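Local atomic coordinates of 4-hydroxy-tetrahydrodipicolinate synthase (Methanocaldococcus jannaschii DSM 2661, PDB entry 2YXG), a protein that probably catalyses the condensation of pyruvate with aspartate-beta-semialdehyde to 4-hydroxy-tetrahydrodipicolinate, a step of lysine biosynthesis. Residues T11-K16 / P249-L254; N26-I31 / N67-V72; L50-H55 / A84-V89. All blocks are in the same frame, centred on the assembly; numbering follows the deposited sequence.

In the fold
The chain folds as a TIM barrel followed by C-terminal helices, and the three contacts lie about 19 to 21 Å apart, centre to centre. Along the chain the segments run 11-16, 26-31, 50-55, 67-72, 84-89 and 249-254, so contact 1 spans the other two, while the segments of contacts 2 and 3 alternate. Contact 1 joins the loop after the first barrel strand to helix 248-256; contact 2 sets helix 20-32 against the lead-in to strand 71-75; contact 3 pairs helices 52-66 and 81-94, with that same strand between them in sequence. P12 packs on N26 and F13 on L50, which puts contact 1 against both neighbours, while K251 on T11 joins barrel to C-terminal helices.

Contact 1 of 3, residues T11-K16 / P249-L254; sequences TPFKNK and PVKTAL
K251 reaches out from helix 248-256 and sets its ammonium on the backbone carbonyl of T11, right beside the ring of F13. The bond from K251 NZ to T11 O is 2.9 Å long. Its donor approaches at a C=O...N angle of 156°, tilted somewhat out of the carbonyl plane. K251 supplies most of the surface buried here, and its chain, with a bend at chi3, crosses the F13 side chain at about a right angle. NZ approaches the ring obliquely, 3.0 Å from F13 CD2, which is tight. That ring also has T11 O over its centre, 3.7 Å above its plane, so the oxygen that accepts from the lysine also rests over the ring. F13 gets there with CG anti to its carbonyl carbon (chi1 -57°), and R265 makes a cation-pi contact with the same ring. The ammonium has further partners: a salt bridge to E46 and a hydrogen bond to the carbonyl of E263. A buried positive charge is thus met by a carboxylate and two backbone oxygens. A methionine in place of K251 would probably leave the carboxylate of E46 without its mate and the carbonyls of T11 and E263 without this donor. The side chain of T11 is held separately, OG1 bonding to the carbonyl of G45. G45 and E46 belong to the GTTGE stretch after the second barrel strand, characteristic of the DapA family; T44 in it, predicted to bind pyruvate, has its side chain about 8 Å from that of K251.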
loop_
_atom_site.group_PDB
_atom_site.type_symbol
_atom_site.label_atom_id
_atom_site.label_comp_id
_atom_site.label_asym_id
_atom_site.label_seq_id
_atom_site.Cartn_x
_atom_site.Cartn_y
_atom_site.Cartn_z
ATOM N N THR A 11 7.871 22.499 20.185
ATOM C CA THR A 11 7.429 23.197 21.396
ATOM C C THR A 11 8.207 22.563 22.587
ATOM O O THR A 11 7.919 21.454 22.989
ATOM C CB THR A 11 5.866 23.087 21.581
ATOM O OG1 THR A 11 5.189 23.573 20.412
ATOM C CG2 THR A 11 5.374 23.887 22.791
ATOM N N PRO A 12 9.175 23.279 23.160
ATOM C CA PRO A 12 9.909 22.709 24.310
ATOM C C PRO A 12 9.078 22.832 25.584
ATOM O O PRO A 12 8.341 23.803 25.735
ATOM C CB PRO A 12 11.172 23.571 24.395
ATOM C CG PRO A 12 10.892 24.808 23.576
ATOM C CD PRO A 12 9.615 24.648 22.828
ATOM N N PHE A 13 9.160 21.821 26.454
ATOM C CA PHE A 13 8.468 21.769 27.713
ATOM C C PHE A 13 9.490 21.756 28.897
ATOM O O PHE A 13 10.580 21.156 28.803
ATOM C CB PHE A 13 7.547 20.519 27.794
ATOM C CG PHE A 13 6.506 20.404 26.670
ATOM C CD1 PHE A 13 5.577 21.443 26.421
ATOM C CD2 PHE A 13 6.442 19.224 25.869
ATOM C CE1 PHE A 13 4.618 21.335 25.378
ATOM C CE2 PHE A 13 5.485 19.089 24.809
ATOM C CZ PHE A 13 4.572 20.154 24.543
ATOM N N LYS A 14 9.144 22.446 29.985
ATOM C CA LYS A 14 9.882 22.379 31.252
ATOM C C LYS A 14 8.845 22.266 32.346
ATOM O O LYS A 14 7.921 23.079 32.443
ATOM C CB LYS A 14 10.766 23.622 31.509
ATOM C CG LYS A 14 12.283 23.427 31.239
ATOM C CD LYS A 14 12.470 22.393 30.035
ATOM C CE LYS A 14 13.342 22.879 28.810
ATOM N NZ LYS A 14 12.717 22.669 27.427
ATOM N N ASN A 15 8.990 21.231 33.161
ATOM C CA ASN A 15 8.052 20.962 34.249
ATOM C C ASN A 15 6.573 20.913 33.843
ATOM O O ASN A 15 5.702 21.535 34.488
ATOM C CB ASN A 15 8.292 21.934 35.390
ATOM C CG ASN A 15 9.669 21.743 36.009
ATOM O OD1 ASN A 15 10.461 22.682 36.075
ATOM N ND2 ASN A 15 9.970 20.500 36.439
ATOM N N LYS A 16 6.308 20.152 32.776
ATOM C CA LYS A 16 4.954 19.884 32.318
ATOM C C LYS A 16 4.337 21.155 31.674
ATOM O O LYS A 16 3.144 21.191 31.369
ATOM C CB LYS A 16 4.070 19.302 33.482
ATOM C CG LYS A 16 4.217 17.756 33.856
ATOM C CD LYS A 16 5.671 17.196 33.921
ATOM C CE LYS A 16 6.459 17.665 35.204
ATOM N NZ LYS A 16 7.969 17.348 35.243
ATOM N N PRO A 249 12.420 11.895 17.431
ATOM C CA PRO A 249 13.835 12.034 17.122
ATOM C C PRO A 249 14.384 13.472 17.218
ATOM O O PRO A 249 15.429 13.676 17.812
ATOM C CB PRO A 249 13.949 11.479 15.686
ATOM C CG PRO A 249 12.750 10.552 15.537
ATOM C CD PRO A 249 11.679 11.343 16.273
ATOM N N VAL A 250 13.718 14.445 16.637
ATOM C CA VAL A 250 14.193 15.818 16.726
ATOM C C VAL A 250 14.244 16.320 18.156
ATOM O O VAL A 250 15.221 16.941 18.533
ATOM C CB VAL A 250 13.453 16.814 15.761
ATOM C CG1 VAL A 250 11.997 17.110 16.198
ATOM C CG2 VAL A 250 14.243 18.112 15.638
ATOM N N LYS A 251 13.260 16.014 18.983
ATOM C CA LYS A 251 13.368 16.446 20.375
ATOM C C LYS A 251 14.512 15.675 21.113
ATOM O O LYS A 251 15.226 16.213 21.955
ATOM C CB LYS A 251 12.026 16.264 21.063
ATOM C CG LYS A 251 11.582 17.454 21.900
ATOM C CD LYS A 251 10.133 17.279 22.515
ATOM C CE LYS A 251 9.493 18.637 22.623
ATOM N NZ LYS A 251 8.338 18.680 23.545
ATOM N N THR A 252 14.691 14.401 20.770
ATOM C CA THR A 252 15.688 13.600 21.439
ATOM C C THR A 252 17.050 14.188 21.098
ATOM O O THR A 252 17.891 14.377 22.006
ATOM C CB THR A 252 15.590 12.191 20.981
ATOM O OG1 THR A 252 14.259 11.750 21.253
ATOM C CG2 THR A 252 16.595 11.315 21.685
ATOM N N ALA A 253 17.237 14.500 19.797
ATOM C CA ALA A 253 18.424 15.128 19.305
ATOM C C ALA A 253 18.729 16.508 19.971
ATOM O O ALA A 253 19.860 16.739 20.389
ATOM C CB ALA A 253 18.360 15.250 17.806
ATOM N N LEU A 254 17.737 17.408 20.047
ATOM C CA LEU A 254 17.911 18.698 20.759
ATOM C C LEU A 254 18.289 18.499 22.218
ATOM O O LEU A 254 19.133 19.218 22.705
ATOM C CB LEU A 254 16.654 19.597 20.702
ATOM C CG LEU A 254 16.405 20.003 19.243
ATOM C CD1 LEU A 254 15.018 20.609 19.053
ATOM C CD2 LEU A 254 17.540 20.959 18.742
#

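Contact 2 of 3, residues N26-I31 / N67-V72; sequences NINFLI and NGRVQV
This is a surface contact of apolar packing under a guanidinium, where I31 and N28, near the C-terminal end of helix 20-32, meet R69 and V70 in the turn leading from helix 52-66 into barrel strand 71-75. I31 does most of the work on its side. Its CD1 sits over one face of the R69 guanidinium, 3.6 Å from CZ and above the centre of the group, with the two side chains crossing at about a right angle. The methylene before it, I31 CG1, lies 4.0 Å from V70 CG2, so one isoleucine touches both neighbours; chi1 (-58°) points the branch at the turn and a fully extended chi2 (178°) carries CD1 out to the guanidinium. The amide of N28 stands at the edge of the guanidinium, its plane turned 49° from that of the arginine. What fixes the rotation of R69 lies in its own turn: NE bonds to the carbonyl of V66 and NH2 to that of V65, at the end of helix 52-66. A methyl on the flat face and carbonyls for the N-H groups use both characters of arginine, and a positive charge at the C-terminal end of a helix is likely to be well received by its dipole.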
loop_
_atom_site.group_PDB
_atom_site.type_symbol
_atom_site.label_atom_id
_atom_site.label_comp_id
_atom_site.label_asym_id
_atom_site.label_seq_id
_atom_site.Cartn_x
_atom_site.Cartn_y
_atom_site.Cartn_z
ATOM N N ASN A 26 15.411 29.120 21.077
ATOM C CA ASN A 26 15.389 28.334 19.798
ATOM C C ASN A 26 15.122 29.233 18.601
ATOM O O ASN A 26 15.789 29.158 17.580
ATOM C CB ASN A 26 14.361 27.208 19.816
ATOM C CG ASN A 26 14.745 26.091 20.690
ATOM O OD1 ASN A 26 15.898 25.939 21.024
ATOM N ND2 ASN A 26 13.760 25.274 21.081
ATOM N N ILE A 27 14.144 30.111 18.759
ATOM C CA ILE A 27 13.822 31.060 17.688
ATOM C C ILE A 27 15.002 31.889 17.238
ATOM O O ILE A 27 15.331 31.925 16.038
ATOM C CB ILE A 27 12.648 31.941 18.058
ATOM C CG1 ILE A 27 11.417 31.024 18.201
ATOM C CG2 ILE A 27 12.403 33.002 16.948
ATOM C CD1 ILE A 27 10.153 31.678 18.680
ATOM N N ASN A 28 15.664 32.531 18.179
ATOM C CA ASN A 28 16.859 33.339 17.826
ATOM C C ASN A 28 17.996 32.518 17.253
ATOM O O ASN A 28 18.683 32.984 16.335
ATOM C CB ASN A 28 17.357 34.098 19.064
ATOM C CG ASN A 28 16.456 35.214 19.429
ATOM O OD1 ASN A 28 16.193 35.451 20.613
ATOM N ND2 ASN A 28 15.954 35.930 18.410
ATOM N N PHE A 29 18.212 31.308 17.778
ATOM C CA PHE A 29 19.165 30.393 17.153
ATOM C C PHE A 29 18.892 30.166 15.645
ATOM O O PHE A 29 19.789 30.214 14.834
ATOM C CB PHE A 29 19.216 29.053 17.881
ATOM C CG PHE A 29 20.085 28.018 17.207
ATOM C CD1 PHE A 29 21.478 28.176 17.138
ATOM C CD2 PHE A 29 19.524 26.860 16.681
ATOM C CE1 PHE A 29 22.331 27.155 16.530
ATOM C CE2 PHE A 29 20.331 25.847 16.092
ATOM C CZ PHE A 29 21.741 26.002 16.013
ATOM N N LEU A 30 17.647 29.933 15.277
ATOM C CA LEU A 30 17.325 29.653 13.879
ATOM C C LEU A 30 17.431 30.918 13.027
ATOM O O LEU A 30 17.927 30.890 11.888
ATOM C CB LEU A 30 15.929 29.093 13.819
ATOM C CG LEU A 30 15.738 27.842 14.695
ATOM C CD1 LEU A 30 14.230 27.454 14.856
ATOM C CD2 LEU A 30 16.583 26.620 14.178
ATOM N N ILE A 31 16.948 32.029 13.576
ATOM C CA ILE A 31 17.064 33.329 12.872
ATOM C C ILE A 31 18.534 33.683 12.635
ATOM O O ILE A 31 18.861 34.064 11.520
ATOM C CB ILE A 31 16.280 34.490 13.565
ATOM C CG1 ILE A 31 14.775 34.147 13.686
ATOM C CG2 ILE A 31 16.550 35.889 12.825
ATOM C CD1 ILE A 31 13.914 35.224 14.410
ATOM N N ASN A 67 9.225 39.178 15.891
ATOM C CA ASN A 67 9.180 40.638 15.733
ATOM C C ASN A 67 9.513 41.059 14.308
ATOM O O ASN A 67 10.328 41.938 14.122
ATOM C CB ASN A 67 10.197 41.342 16.681
ATOM C CG ASN A 67 9.831 42.836 16.959
ATOM O OD1 ASN A 67 10.701 43.635 17.292
ATOM N ND2 ASN A 67 8.551 43.194 16.811
ATOM N N GLY A 68 8.872 40.428 13.325
ATOM C CA GLY A 68 9.011 40.785 11.930
ATOM C C GLY A 68 10.358 40.505 11.263
ATOM O O GLY A 68 10.517 40.837 10.084
ATOM N N ARG A 69 11.315 39.895 11.968
ATOM C CA ARG A 69 12.616 39.617 11.339
ATOM C C ARG A 69 12.507 38.553 10.238
ATOM O O ARG A 69 13.160 38.655 9.192
ATOM C CB ARG A 69 13.635 39.150 12.359
ATOM C CG ARG A 69 14.292 40.276 13.134
ATOM C CD ARG A 69 15.196 39.708 14.234
ATOM N NE ARG A 69 14.374 39.068 15.259
ATOM C CZ ARG A 69 14.840 38.203 16.156
ATOM N NH1 ARG A 69 16.129 37.873 16.173
ATOM N NH2 ARG A 69 14.013 37.686 17.057
ATOM N N VAL A 70 11.686 37.529 10.499
ATOM C CA VAL A 70 11.395 36.499 9.487
ATOM C C VAL A 70 9.884 36.211 9.443
ATOM O O VAL A 70 9.117 36.699 10.292
ATOM C CB VAL A 70 12.248 35.204 9.693
ATOM C CG1 VAL A 70 13.711 35.529 9.664
ATOM C CG2 VAL A 70 11.889 34.506 10.980
ATOM N N GLN A 71 9.437 35.460 8.442
ATOM C CA GLN A 71 8.004 35.159 8.343
ATOM C C GLN A 71 7.596 34.218 9.440
ATOM O O GLN A 71 8.366 33.353 9.855
ATOM C CB GLN A 71 7.656 34.592 6.977
ATOM C CG GLN A 71 8.102 35.518 5.824
ATOM C CD GLN A 71 8.332 34.736 4.562
ATOM O OE1 GLN A 71 9.470 34.399 4.221
ATOM N NE2 GLN A 71 7.250 34.401 3.876
ATOM N N VAL A 72 6.397 34.422 9.947
ATOM C CA VAL A 72 5.812 33.544 10.953
ATOM C C VAL A 72 4.599 32.858 10.359
ATOM O O VAL A 72 3.638 33.498 9.962
ATOM C CB VAL A 72 5.452 34.281 12.301
ATOM C CG1 VAL A 72 4.738 33.333 13.246
ATOM C CG2 VAL A 72 6.717 34.874 12.928
#

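Contact 3 of 3, residues L50-H55 / A84-V89; sequences LSHEEH and AIELSV
H55 and L87 make the buried half of this contact: methyl CD2 of L87 lies over the face of the H55 imidazole, 4.0 Å from its centroid and 11° off the ring normal, a CH-pi contact. The H55 ring reaches across with CG anti to its backbone N, and its ND1 is buried with no polar partner in the model. Nearer the solvent, H52 NE2 offers a weak hydrogen bond to E86 OE2, 2.9 Å long but bent to 129° at the hydrogen. The oxygen comes at the edge of the H52 ring, near its plane, while the carboxylate is turned 65° from that plane; E86 covers the distance as an extended chain. One shell out, the start of helix 52-66 is held by a capping box. S51 OG accepts from E54 N (3.1 Å), and E54 OE1 in return takes S51 N (2.9 Å, nearly straight) on its anti lone pair. R265 forms a salt bridge to the same OE1, fixing the carboxylate further. Within helix 81-94, S88 N and S88 OG reach A84 O from opposite faces of its carbonyl plane; A84 also touches H117 and V121 of helix 111-124. V41 and A76, in loops, touch H55 and L87. Neighbouring helices 52-66 and 81-94, linked in the chain through strand 71-75, pack side by side on the outside of the barrel, as successive helices of the (beta/alpha)8 TIM barrel do.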
loop_
_atom_site.group_PDB
_atom_site.type_symbol
_atom_site.label_atom_id
_atom_site.label_comp_id
_atom_site.label_asym_id
_atom_site.label_seq_id
_atom_site.Cartn_x
_atom_site.Cartn_y
_atom_site.Cartn_z
ATOM N N LEU A 50 -1.128 19.995 22.585
ATOM C CA LEU A 50 -1.250 21.296 23.243
ATOM C C LEU A 50 -2.728 21.650 23.489
ATOM O O LEU A 50 -3.610 21.373 22.646
ATOM C CB LEU A 50 -0.584 22.399 22.426
ATOM C CG LEU A 50 0.893 22.260 22.093
ATOM C CD1 LEU A 50 1.306 23.357 21.087
ATOM C CD2 LEU A 50 1.772 22.300 23.317
ATOM N N SER A 51 -2.982 22.307 24.624
ATOM C CA SER A 51 -4.286 22.907 24.831
ATOM C C SER A 51 -4.481 24.068 23.848
ATOM O O SER A 51 -3.495 24.680 23.386
ATOM C CB SER A 51 -4.488 23.354 26.305
ATOM O OG SER A 51 -3.588 24.409 26.687
ATOM N N HIS A 52 -5.754 24.353 23.529
ATOM C CA HIS A 52 -6.197 25.620 22.913
ATOM C C HIS A 52 -5.364 26.820 23.424
ATOM O O HIS A 52 -4.765 27.593 22.643
ATOM C CB HIS A 52 -7.656 25.835 23.316
ATOM C CG HIS A 52 -8.478 26.674 22.367
ATOM N ND1 HIS A 52 -9.078 27.868 22.748
ATOM C CD2 HIS A 52 -8.866 26.455 21.088
ATOM C CE1 HIS A 52 -9.796 28.342 21.745
ATOM N NE2 HIS A 52 -9.676 27.511 20.724
ATOM N N GLU A 53 -5.334 26.977 24.739
ATOM C CA GLU A 53 -4.655 28.113 25.327
ATOM C C GLU A 53 -3.130 28.071 25.097
ATOM O O GLU A 53 -2.532 29.099 24.760
ATOM C CB GLU A 53 -5.040 28.249 26.812
ATOM C CG GLU A 53 -4.217 29.278 27.628
ATOM C CD GLU A 53 -4.381 29.089 29.159
ATOM O OE1 GLU A 53 -4.661 27.933 29.597
ATOM O OE2 GLU A 53 -4.227 30.088 29.911
ATOM N N GLU A 54 -2.513 26.886 25.229
ATOM C CA GLU A 54 -1.091 26.737 24.902
ATOM C C GLU A 54 -0.782 27.062 23.413
ATOM O O GLU A 54 0.154 27.792 23.105
ATOM C CB GLU A 54 -0.589 25.347 25.291
ATOM C CG GLU A 54 -0.513 25.101 26.777
ATOM C CD GLU A 54 -0.182 23.647 27.099
ATOM O OE1 GLU A 54 -0.713 22.743 26.398
ATOM O OE2 GLU A 54 0.601 23.413 28.046
ATOM N N HIS A 55 -1.600 26.519 22.514
ATOM C CA HIS A 55 -1.524 26.799 21.105
ATOM C C HIS A 55 -1.509 28.325 20.903
ATOM O O HIS A 55 -0.619 28.876 20.241
ATOM C CB HIS A 55 -2.717 26.125 20.422
ATOM C CG HIS A 55 -2.574 25.954 18.939
ATOM N ND1 HIS A 55 -2.368 27.012 18.078
ATOM C CD2 HIS A 55 -2.703 24.853 18.156
ATOM C CE1 HIS A 55 -2.349 26.569 16.830
ATOM N NE2 HIS A 55 -2.531 25.262 16.851
ATOM N N ALA A 84 -10.861 24.984 12.386
ATOM C CA ALA A 84 -9.780 25.478 11.471
ATOM C C ALA A 84 -9.942 27.007 11.231
ATOM O O ALA A 84 -8.975 27.775 11.278
ATOM C CB ALA A 84 -9.727 24.656 10.078
ATOM N N ILE A 85 -11.185 27.439 11.052
ATOM C CA ILE A 85 -11.555 28.862 10.942
ATOM C C ILE A 85 -11.122 29.680 12.167
ATOM O O ILE A 85 -10.374 30.642 12.080
ATOM C CB ILE A 85 -13.089 28.991 10.725
ATOM C CG1 ILE A 85 -13.476 28.494 9.316
ATOM C CG2 ILE A 85 -13.596 30.454 10.948
ATOM C CD1 ILE A 85 -15.029 28.173 9.179
ATOM N N GLU A 86 -11.567 29.230 13.328
ATOM C CA GLU A 86 -11.191 29.810 14.572
ATOM C C GLU A 86 -9.680 29.958 14.735
ATOM O O GLU A 86 -9.222 31.065 15.062
ATOM C CB GLU A 86 -11.773 28.963 15.678
ATOM C CG GLU A 86 -11.990 29.715 16.941
ATOM C CD GLU A 86 -12.230 28.771 18.136
ATOM O OE1 GLU A 86 -13.028 27.782 17.970
ATOM O OE2 GLU A 86 -11.623 29.025 19.225
ATOM N N LEU A 87 -8.903 28.886 14.498
ATOM C CA LEU A 87 -7.442 28.959 14.629
ATOM C C LEU A 87 -6.822 29.948 13.640
ATOM O O LEU A 87 -5.841 30.619 13.951
ATOM C CB LEU A 87 -6.751 27.567 14.463
ATOM C CG LEU A 87 -7.009 26.531 15.581
ATOM C CD1 LEU A 87 -6.591 25.115 15.185
ATOM C CD2 LEU A 87 -6.287 26.940 16.865
ATOM N N SER A 88 -7.400 30.006 12.446
ATOM C CA SER A 88 -6.896 30.859 11.372
ATOM C C SER A 88 -7.131 32.331 11.687
ATOM O O SER A 88 -6.240 33.160 11.516
ATOM C CB SER A 88 -7.582 30.493 10.041
ATOM O OG SER A 88 -7.330 29.116 9.705
ATOM N N VAL A 89 -8.354 32.627 12.124
ATOM C CA VAL A 89 -8.738 33.981 12.529
ATOM C C VAL A 89 -7.825 34.432 13.673
ATOM O O VAL A 89 -7.313 35.573 13.669
ATOM C CB VAL A 89 -10.223 34.039 12.928
ATOM C CG1 VAL A 89 -10.557 35.364 13.737
ATOM C CG2 VAL A 89 -11.107 33.899 11.673
#